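Local coordinates for protein geranylgeranyl pyrophosphate synthase (Geoglobus acetivorans, PDB 5JFQ) that builds geranylgeranyl diphosphate, with some farnesyl diphosphate, by adding isopentenyl diphosphate units stepwise to dimethylallyl diphosphate with the help of magnesium, at residues Glu28-Gly31 with Leu32-Ala36; Ala69-Ala72 with Ile73-His77; Trp202-Gly205 with Ile206-Ile210. One frame throughout, in Å; residues are numbered along the deposited sequence.

Contact 1. Residues Glu28-Gly31 with Leu32-Ala36; sequences EPEG and LYRAA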
ATOM      1  N   GLU B  28       5.680  14.779  11.006  1.00 56.02           N
ATOM      2  CA  GLU B  28       6.958  14.105  11.196  1.00 50.28           C
ATOM      3  C   GLU B  28       6.826  12.615  10.891  1.00 50.30           C
ATOM      4  O   GLU B  28       5.733  12.061  10.965  1.00 53.85           O
ATOM      5  CB  GLU B  28       7.454  14.286  12.622  1.00 56.75           C
ATOM      6  CG  GLU B  28       8.113  15.635  12.885  1.00 64.34           C
ATOM      7  CD  GLU B  28       9.548  15.703  12.350  1.00 71.00           C
ATOM      8  OE1 GLU B  28      10.085  16.829  12.206  1.00 74.95           O
ATOM      9  OE2 GLU B  28      10.146  14.630  12.082  1.00 70.42           O
ATOM     10  N   PRO B  29       7.902  11.916  10.480  1.00 55.91           N
ATOM     11  CA  PRO B  29       9.245  12.396  10.111  1.00 48.34           C
ATOM     12  C   PRO B  29       9.193  13.250   8.850  1.00 51.76           C
ATOM     13  O   PRO B  29       8.686  12.754   7.827  1.00 52.10           O
ATOM     14  CB  PRO B  29      10.029  11.106   9.855  1.00 42.67           C
ATOM     15  CG  PRO B  29       9.230  10.016  10.452  1.00 47.35           C
ATOM     16  CD  PRO B  29       7.801  10.453  10.359  1.00 47.45           C
ATOM     17  N   GLU B  30       9.685  14.496   8.912  1.00 50.41           N
ATOM     18  CA  GLU B  30       9.569  15.375   7.752  1.00 51.00           C
ATOM     19  C   GLU B  30      10.199  14.746   6.519  1.00 52.50           C
ATOM     20  O   GLU B  30       9.709  14.939   5.403  1.00 52.90           O
ATOM     21  CB  GLU B  30      10.198  16.739   8.022  1.00 55.09           C
ATOM     22  CG  GLU B  30      11.338  16.762   8.994  1.00 60.33           C
ATOM     23  CD  GLU B  30      11.781  18.195   9.299  1.00 73.70           C
ATOM     24  OE1 GLU B  30      11.634  19.067   8.405  1.00 74.67           O
ATOM     25  OE2 GLU B  30      12.256  18.452  10.438  1.00 74.06           O
ATOM     26  N   GLY B  31      11.288  13.993   6.699  1.00 50.27           N
ATOM     27  CA  GLY B  31      11.855  13.277   5.572  1.00 47.86           C
ATOM     28  C   GLY B  31      10.807  12.491   4.816  1.00 49.50           C
ATOM     29  O   GLY B  31      10.651  12.646   3.604  1.00 49.50           O
ATOM     30  N   LEU B  32      10.025  11.681   5.539  1.00 50.50           N
ATOM     31  CA  LEU B  32       9.029  10.828   4.898  1.00 48.87           C
ATOM     32  C   LEU B  32       7.926  11.651   4.241  1.00 48.21           C
ATOM     33  O   LEU B  32       7.469  11.331   3.132  1.00 46.22           O
ATOM     34  CB  LEU B  32       8.451   9.865   5.931  1.00 48.02           C
ATOM     35  CG  LEU B  32       7.357   8.917   5.449  1.00 51.18           C
ATOM     36  CD1 LEU B  32       7.874   8.067   4.287  1.00 47.86           C
ATOM     37  CD2 LEU B  32       6.836   8.042   6.596  1.00 46.73           C
ATOM     38  N   TYR B  33       7.502  12.727   4.892  1.00 45.13           N
ATOM     39  CA  TYR B  33       6.372  13.480   4.372  1.00 46.55           C
ATOM     40  C   TYR B  33       6.796  14.482   3.307  1.00 50.96           C
ATOM     41  O   TYR B  33       6.007  14.783   2.401  1.00 51.55           O
ATOM     42  CB  TYR B  33       5.626  14.152   5.530  1.00 49.55           C
ATOM     43  CG  TYR B  33       4.754  13.160   6.268  1.00 47.55           C
ATOM     44  CD1 TYR B  33       5.235  12.451   7.362  1.00 47.21           C
ATOM     45  CD2 TYR B  33       3.468  12.882   5.826  1.00 47.04           C
ATOM     46  CE1 TYR B  33       4.440  11.525   8.020  1.00 49.36           C
ATOM     47  CE2 TYR B  33       2.663  11.954   6.476  1.00 48.51           C
ATOM     48  CZ  TYR B  33       3.151  11.283   7.573  1.00 47.44           C
ATOM     49  OH  TYR B  33       2.346  10.359   8.210  1.00 47.91           O
ATOM     50  N   ARG B  34       8.029  14.990   3.378  1.00 49.61           N
ATOM     51  CA  ARG B  34       8.541  15.805   2.286  1.00 46.02           C
ATOM     52  C   ARG B  34       8.482  15.012   0.992  1.00 53.45           C
ATOM     53  O   ARG B  34       8.024  15.516  -0.041  1.00 54.85           O
ATOM     54  CB  ARG B  34       9.967  16.248   2.607  1.00 50.26           C
ATOM     55  CG  ARG B  34      10.366  17.650   2.144  1.00 55.42           C
ATOM     56  CD  ARG B  34      11.854  17.894   2.462  1.00 58.40           C
ATOM     57  NE  ARG B  34      12.149  17.648   3.878  1.00 66.35           N
ATOM     58  CZ  ARG B  34      13.310  17.185   4.346  1.00 68.56           C
ATOM     59  NH1 ARG B  34      14.306  16.890   3.503  1.00 55.59           N
ATOM     60  NH2 ARG B  34      13.470  17.007   5.663  1.00 64.13           N
ATOM     61  N   ALA B  35       8.866  13.735   1.063  1.00 49.35           N
ATOM     62  CA  ALA B  35       8.760  12.840  -0.079  1.00 43.80           C
ATOM     63  C   ALA B  35       7.305  12.543  -0.421  1.00 49.45           C
ATOM     64  O   ALA B  35       6.924  12.543  -1.598  1.00 52.74           O
ATOM     65  CB  ALA B  35       9.521  11.543   0.207  1.00 43.11           C
ATOM     66  N   ALA B  36       6.472  12.274   0.590  1.00 45.78           N
ATOM     67  CA  ALA B  36       5.093  11.882   0.298  1.00 46.50           C
ATOM     68  C   ALA B  36       4.252  13.026  -0.246  1.00 46.49           C
ATOM     69  O   ALA B  36       3.226  12.779  -0.883  1.00 53.37           O
ATOM     70  CB  ALA B  36       4.410  11.314   1.544  1.00 45.34           C
TER

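Contact 2. Residues Ala69-Ala72 with Ile73-His77; sequences AAIA and IETVH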
ATOM      1  N   ALA B  69     -13.713  10.707  -1.098  1.00 49.57           N
ATOM      2  CA  ALA B  69     -13.418   9.780  -2.182  1.00 48.01           C
ATOM      3  C   ALA B  69     -12.646  10.448  -3.315  1.00 52.70           C
ATOM      4  O   ALA B  69     -11.833   9.797  -3.986  1.00 52.30           O
ATOM      5  CB  ALA B  69     -14.708   9.187  -2.715  1.00 49.29           C
ATOM      6  N   ALA B  70     -12.884  11.732  -3.565  1.00 50.59           N
ATOM      7  CA  ALA B  70     -12.075  12.401  -4.573  1.00 52.57           C
ATOM      8  C   ALA B  70     -10.630  12.515  -4.102  1.00 53.25           C
ATOM      9  O   ALA B  70      -9.696  12.180  -4.837  1.00 50.97           O
ATOM     10  CB  ALA B  70     -12.657  13.774  -4.904  1.00 52.04           C
ATOM     11  N   ILE B  71     -10.426  12.971  -2.869  1.00 54.01           N
ATOM     12  CA  ILE B  71      -9.066  13.051  -2.361  1.00 52.68           C
ATOM     13  C   ILE B  71      -8.455  11.657  -2.264  1.00 55.43           C
ATOM     14  O   ILE B  71      -7.259  11.478  -2.530  1.00 57.11           O
ATOM     15  CB  ILE B  71      -9.063  13.797  -1.012  1.00 55.56           C
ATOM     16  CG1 ILE B  71      -9.600  15.213  -1.218  1.00 56.02           C
ATOM     17  CG2 ILE B  71      -7.669  13.841  -0.386  1.00 51.32           C
ATOM     18  CD1 ILE B  71      -8.968  15.927  -2.406  1.00 59.72           C
ATOM     19  N   ALA B  72      -9.256  10.640  -1.930  1.00 50.62           N
ATOM     20  CA  ALA B  72      -8.677   9.314  -1.741  1.00 52.38           C
ATOM     21  C   ALA B  72      -8.153   8.752  -3.049  1.00 52.06           C
ATOM     22  O   ALA B  72      -7.060   8.181  -3.092  1.00 51.23           O
ATOM     23  CB  ALA B  72      -9.694   8.353  -1.129  1.00 48.06           C
ATOM     24  N   ILE B  73      -8.920   8.902  -4.120  1.00 52.28           N
ATOM     25  CA  ILE B  73      -8.488   8.389  -5.408  1.00 51.03           C
ATOM     26  C   ILE B  73      -7.269   9.153  -5.918  1.00 52.51           C
ATOM     27  O   ILE B  73      -6.334   8.552  -6.462  1.00 54.06           O
ATOM     28  CB  ILE B  73      -9.666   8.430  -6.388  1.00 51.82           C
ATOM     29  CG1 ILE B  73     -10.691   7.394  -5.937  1.00 48.76           C
ATOM     30  CG2 ILE B  73      -9.183   8.211  -7.818  1.00 57.30           C
ATOM     31  CD1 ILE B  73     -11.713   7.076  -6.967  1.00 57.46           C
ATOM     32  N   GLU B  74      -7.234  10.476  -5.727  1.00 49.97           N
ATOM     33  CA  GLU B  74      -6.041  11.225  -6.119  1.00 53.27           C
ATOM     34  C   GLU B  74      -4.832  10.759  -5.331  1.00 53.97           C
ATOM     35  O   GLU B  74      -3.715  10.695  -5.863  1.00 54.91           O
ATOM     36  CB  GLU B  74      -6.236  12.726  -5.914  1.00 54.21           C
ATOM     37  CG  GLU B  74      -5.013  13.570  -6.294  1.00 55.85           C
ATOM     38  CD  GLU B  74      -4.768  13.649  -7.797  1.00 55.02           C
ATOM     39  OE1 GLU B  74      -5.591  13.130  -8.567  1.00 56.97           O
ATOM     40  OE2 GLU B  74      -3.748  14.230  -8.213  1.00 57.29           O
ATOM     41  N   THR B  75      -5.045  10.415  -4.062  1.00 50.67           N
ATOM     42  CA  THR B  75      -3.969   9.893  -3.237  1.00 50.71           C
ATOM     43  C   THR B  75      -3.453   8.567  -3.787  1.00 49.07           C
ATOM     44  O   THR B  75      -2.236   8.357  -3.882  1.00 49.17           O
ATOM     45  CB  THR B  75      -4.472   9.759  -1.799  1.00 48.76           C
ATOM     46  OG1 THR B  75      -5.149  10.967  -1.435  1.00 42.60           O
ATOM     47  CG2 THR B  75      -3.322   9.507  -0.826  1.00 45.05           C
ATOM     48  N   VAL B  76      -4.365   7.668  -4.169  1.00 47.66           N
ATOM     49  CA  VAL B  76      -3.958   6.444  -4.856  1.00 53.26           C
ATOM     50  C   VAL B  76      -3.146   6.783  -6.097  1.00 51.14           C
ATOM     51  O   VAL B  76      -2.072   6.213  -6.332  1.00 48.47           O
ATOM     52  CB  VAL B  76      -5.176   5.575  -5.218  1.00 49.86           C
ATOM     53  CG1 VAL B  76      -4.747   4.469  -6.202  1.00 42.19           C
ATOM     54  CG2 VAL B  76      -5.787   4.972  -3.968  1.00 44.16           C
ATOM     55  N   HIS B  77      -3.631   7.720  -6.877  1.00 51.40           N
ATOM     56  CA  HIS B  77      -2.937   8.070  -8.068  1.00 51.41           C
ATOM     57  C   HIS B  77      -1.549   8.511  -7.759  1.00 52.78           C
ATOM     58  O   HIS B  77      -0.643   8.113  -8.419  1.00 51.92           O
ATOM     59  CB  HIS B  77      -3.688   9.121  -8.859  1.00 52.57           C
ATOM     60  CG  HIS B  77      -3.050   9.471 -10.165  1.00 58.55           C
ATOM     61  ND1 HIS B  77      -2.799   8.542 -11.141  1.00 52.31           N
ATOM     62  CD2 HIS B  77      -2.593  10.644 -10.641  1.00 52.64           C
ATOM     63  CE1 HIS B  77      -2.220   9.129 -12.163  1.00 55.18           C
ATOM     64  NE2 HIS B  77      -2.087  10.404 -11.884  1.00 56.48           N
TER

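Contact 3. Residues Trp202-Gly205 with Ile206-Ile210; sequences WNYG and IYSGI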
ATOM      1  N   TRP B 202     -18.851   3.523 -14.221  1.00 66.67           N
ATOM      2  CA  TRP B 202     -17.675   2.679 -14.348  1.00 63.47           C
ATOM      3  C   TRP B 202     -17.212   2.629 -15.797  1.00 66.07           C
ATOM      4  O   TRP B 202     -16.114   3.094 -16.131  1.00 67.68           O
ATOM      5  CB  TRP B 202     -18.007   1.282 -13.812  1.00 64.25           C
ATOM      6  CG  TRP B 202     -16.885   0.246 -13.793  1.00 68.45           C
ATOM      7  CD1 TRP B 202     -16.856  -0.934 -14.478  1.00 66.14           C
ATOM      8  CD2 TRP B 202     -15.668   0.287 -13.022  1.00 62.11           C
ATOM      9  NE1 TRP B 202     -15.699  -1.621 -14.195  1.00 62.63           N
ATOM     10  CE2 TRP B 202     -14.958  -0.898 -13.299  1.00 63.89           C
ATOM     11  CE3 TRP B 202     -15.116   1.205 -12.129  1.00 60.32           C
ATOM     12  CZ2 TRP B 202     -13.726  -1.181 -12.718  1.00 59.44           C
ATOM     13  CZ3 TRP B 202     -13.902   0.920 -11.554  1.00 57.88           C
ATOM     14  CH2 TRP B 202     -13.217  -0.260 -11.850  1.00 57.85           C
ATOM     15  N   ASN B 203     -18.064   2.097 -16.680  1.00 65.72           N
ATOM     16  CA  ASN B 203     -17.688   1.946 -18.083  1.00 66.18           C
ATOM     17  C   ASN B 203     -17.216   3.267 -18.677  1.00 66.55           C
ATOM     18  O   ASN B 203     -16.217   3.312 -19.404  1.00 62.49           O
ATOM     19  CB  ASN B 203     -18.866   1.376 -18.872  1.00 62.18           C
ATOM     20  CG  ASN B 203     -18.977  -0.136 -18.743  1.00 63.21           C
ATOM     21  OD1 ASN B 203     -18.242  -0.761 -17.984  1.00 60.65           O
ATOM     22  ND2 ASN B 203     -19.896  -0.731 -19.495  1.00 65.80           N
ATOM     23  N   TYR B 204     -17.895   4.364 -18.340  1.00 63.62           N
ATOM     24  CA  TYR B 204     -17.434   5.671 -18.788  1.00 65.89           C
ATOM     25  C   TYR B 204     -15.997   5.928 -18.352  1.00 67.17           C
ATOM     26  O   TYR B 204     -15.159   6.356 -19.154  1.00 70.13           O
ATOM     27  CB  TYR B 204     -18.353   6.759 -18.252  1.00 64.54           C
ATOM     28  CG  TYR B 204     -17.746   8.131 -18.296  1.00 63.36           C
ATOM     29  CD1 TYR B 204     -17.841   8.915 -19.429  1.00 66.85           C
ATOM     30  CD2 TYR B 204     -17.087   8.652 -17.196  1.00 60.29           C
ATOM     31  CE1 TYR B 204     -17.295  10.188 -19.463  1.00 71.25           C
ATOM     32  CE2 TYR B 204     -16.538   9.914 -17.219  1.00 61.72           C
ATOM     33  CZ  TYR B 204     -16.645  10.680 -18.352  1.00 68.13           C
ATOM     34  OH  TYR B 204     -16.096  11.938 -18.381  1.00 72.68           O
ATOM     35  N   GLY B 205     -15.693   5.672 -17.077  1.00 63.15           N
ATOM     36  CA  GLY B 205     -14.368   5.983 -16.571  1.00 60.55           C
ATOM     37  C   GLY B 205     -13.285   5.135 -17.209  1.00 63.41           C
ATOM     38  O   GLY B 205     -12.209   5.634 -17.534  1.00 64.00           O
ATOM     39  N   ILE B 206     -13.550   3.847 -17.397  1.00 59.42           N
ATOM     40  CA  ILE B 206     -12.554   2.989 -18.021  1.00 64.33           C
ATOM     41  C   ILE B 206     -12.280   3.454 -19.436  1.00 66.56           C
ATOM     42  O   ILE B 206     -11.126   3.678 -19.827  1.00 65.84           O
ATOM     43  CB  ILE B 206     -13.012   1.525 -18.006  1.00 64.80           C
ATOM     44  CG1 ILE B 206     -12.982   0.982 -16.585  1.00 64.90           C
ATOM     45  CG2 ILE B 206     -12.161   0.700 -18.939  1.00 63.76           C
ATOM     46  CD1 ILE B 206     -14.344   0.648 -16.096  1.00 69.63           C
ATOM     47  N   TYR B 207     -13.341   3.594 -20.226  1.00 66.85           N
ATOM     48  CA  TYR B 207     -13.171   3.957 -21.624  1.00 69.82           C
ATOM     49  C   TYR B 207     -12.488   5.304 -21.745  1.00 69.13           C
ATOM     50  O   TYR B 207     -11.568   5.471 -22.556  1.00 71.04           O
ATOM     51  CB  TYR B 207     -14.522   3.947 -22.328  1.00 68.88           C
ATOM     52  CG  TYR B 207     -15.130   2.572 -22.309  1.00 66.16           C
ATOM     53  CD1 TYR B 207     -14.318   1.453 -22.314  1.00 61.44           C
ATOM     54  CD2 TYR B 207     -16.504   2.391 -22.260  1.00 66.85           C
ATOM     55  CE1 TYR B 207     -14.843   0.196 -22.289  1.00 58.82           C
ATOM     56  CE2 TYR B 207     -17.045   1.125 -22.235  1.00 65.38           C
ATOM     57  CZ  TYR B 207     -16.201   0.027 -22.248  1.00 64.97           C
ATOM     58  OH  TYR B 207     -16.719  -1.248 -22.222  1.00 70.18           O
ATOM     59  N   SER B 208     -12.884   6.259 -20.913  1.00 60.40           N
ATOM     60  CA  SER B 208     -12.160   7.516 -20.900  1.00 64.76           C
ATOM     61  C   SER B 208     -10.687   7.283 -20.599  1.00 68.63           C
ATOM     62  O   SER B 208      -9.822   7.948 -21.173  1.00 68.20           O
ATOM     63  CB  SER B 208     -12.787   8.460 -19.888  1.00 64.39           C
ATOM     64  OG  SER B 208     -14.185   8.504 -20.099  1.00 67.94           O
ATOM     65  N   GLY B 209     -10.381   6.310 -19.742  1.00 64.64           N
ATOM     66  CA  GLY B 209      -8.991   6.050 -19.411  1.00 65.81           C
ATOM     67  C   GLY B 209      -8.207   5.518 -20.595  1.00 69.95           C
ATOM     68  O   GLY B 209      -7.149   6.047 -20.949  1.00 70.16           O
ATOM     69  N   ILE B 210      -8.728   4.475 -21.236  1.00 65.10           N
ATOM     70  CA  ILE B 210      -8.021   3.868 -22.354  1.00 68.14           C
ATOM     71  C   ILE B 210      -7.794   4.884 -23.462  1.00 66.82           C
ATOM     72  O   ILE B 210      -6.661   5.107 -23.899  1.00 71.09           O
ATOM     73  CB  ILE B 210      -8.788   2.639 -22.851  1.00 69.40           C
ATOM     74  CG1 ILE B 210      -8.888   1.652 -21.686  1.00 66.05           C
ATOM     75  CG2 ILE B 210      -8.092   2.046 -24.066  1.00 66.49           C
ATOM     76  CD1 ILE B 210      -9.828   0.520 -21.911  1.00 67.59           C
TER

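Contact 1. Residues Glu28-Gly31 with Leu32-Ala36
The carbonyl oxygen of Pro29 receives two backbone N-H groups of the first helical turn. Tyr33 N donates the sounder bond, 3.2 Å to Pro29 O, while Leu32 N adds a weak one at a poorer angle of 120°. The next two bonds in the series run from Arg34 N to Glu30 O and from Ala35 N to Gly31 O, so the helix is regular from its start. The side chain of Glu28 folds back to the same end, where its OE2 accepts a weak bond of 3.2 Å from Glu30 N; a carboxylate there probably suits the positive end of the helix dipole. Glu30 and Arg34, one turn apart, run side by side in the same direction, forming a long salt bridge of 3.9 Å between OE1 of Glu30 and NH2 of Arg34. Their planes stand 85° apart, and the guanidinium passes with one face over Gly31 CA, which is offset toward the rim of the group. Tyr33 has CG beside its own backbone N (chi1 -78°), which turns the ring back toward the start of the helix: Pro29 O lies at the ring edge, and Pro29 CD is 4.2 Å from Tyr33 CE1. The hydroxyl of Tyr33 hydrogen-bonds to Glu149 of the second subunit, and Pro29 packs on Phe152 of that subunit. Leu32 faces Leu110 and Thr114 of helix 105-123. A proline at the N-cap position, reached through a cis peptide, thus opens a short helix 30-36 that lies at the interface of the homodimer.

Contact 2. Residues Ala69-Ala72 with Ile73-His77
Thr75 turns its hydroxyl back beside its own backbone N (chi1 -47°), directing OG1 at the carbonyl of Ile71 one turn earlier, while the first torsion of Ile71 (-61°) sends CG2 alongside that hydroxyl, 4.0 Å from Thr75 OG1. Ile71 O accepts from both Thr75 N, at 2.9 Å, and Thr75 OG1; the second bond is modelled very short, and its exact length is doubtful. A threonine suits this buried position because the helix backbone can probably satisfy its one polar atom, leaving its methyl for packing. The side chains of Ile71 and Thr75 cross obliquely, and both face helix 105-123, Ile71 on Ile122 and Thr75 on Ala119. Ile71 also reaches helix 9-23. The segment belongs to helix 67-88, a core helix of the all-alpha prenyl synthase fold, which farther along carries the aspartate-rich motif with Asp84 and Asp88, the probable magnesium ligands by similarity. The small alanines are consistent with close packing of the neighbouring helices: Ala70 meets Thr52 and Leu53, Ala72 meets Leu123, and Ala69 meets Ile186 and Leu190. Ile73 N bonds to Ala69 O at 3.1 Å, and Ile73 CG1 lies 3.3 Å from Ala69 O; the branched chain then packs on Ile182 of helix 165-190. Glu74 N makes the matching bond to Ala70 O, 3.1 Å long. The Glu74 chain bends at its second torsion and ends in a salt bridge from OE2 to Arg46, a partner for its buried carboxylate. One turn after Ile73, His77 touches Arg48, and by similarity both probably bind isopentenyl diphosphate.

Contact 3. Residues Trp202-Gly205 with Ile206-Ile210
Between Trp202 and Gly209 the backbone is regular helix, each N-H reaching the carbonyl four residues back, as Ile206 N does to Trp202 O at 3.0 Å. Tyr204 O takes a second donor: Ser208 N and Ser208 OG approach it from opposite faces of its plane, so the buried serine hydroxyl is satisfied by its own helix. That same OG sits over the centre of the Tyr204 ring, 3.5 Å above its plane, and the tyrosine hydroxyl bonds to the carbonyl of Leu310. With CG anti to the backbone N (chi1 -177°), the indole of Trp202 swings alongside Ile206, whose CD1 lies over the five-membered ring in a CH-pi arrangement modelled too close, its exact distance doubtful. With the indole cut back to an alanine, Ile206 would probably lose its covering face and a gap would be likely to open against Val178 and Ile182 of helix 165-190. Asn203 and Tyr207 run side by side, with Asn203 CB 3.8 Å from Tyr207 CE2. The segment thus packs Trp202 against helix 165-190 and Tyr204 against helices 280-298 and 305-316, within core helix 195-221 of the prenyl synthase fold, where Gly209 lies near Thr176, a probable dimethylallyl diphosphate ligand.

From the N terminus the three contacts follow in series, and none nests within or crosses another. Each joins neighbouring turns of a single helix, so none closes a long loop. Contact 1 starts helix 30-36 at the dimer interface, its centre about 25 Å from the centre of the chain. Contact 2, in helix 67-88, has its centre about 19 Å from that of contact 1; helix 105-123 packs against both. Contact 3, in helix 195-221, is about 17 Å from contact 2 between centres, and both pack on helix 165-190. Contacts 1 and 3 lie on opposite sides of the chain's centre, while contact 2 contains, and contact 3 lies near, residues that probably bind isopentenyl and dimethylallyl diphosphate respectively.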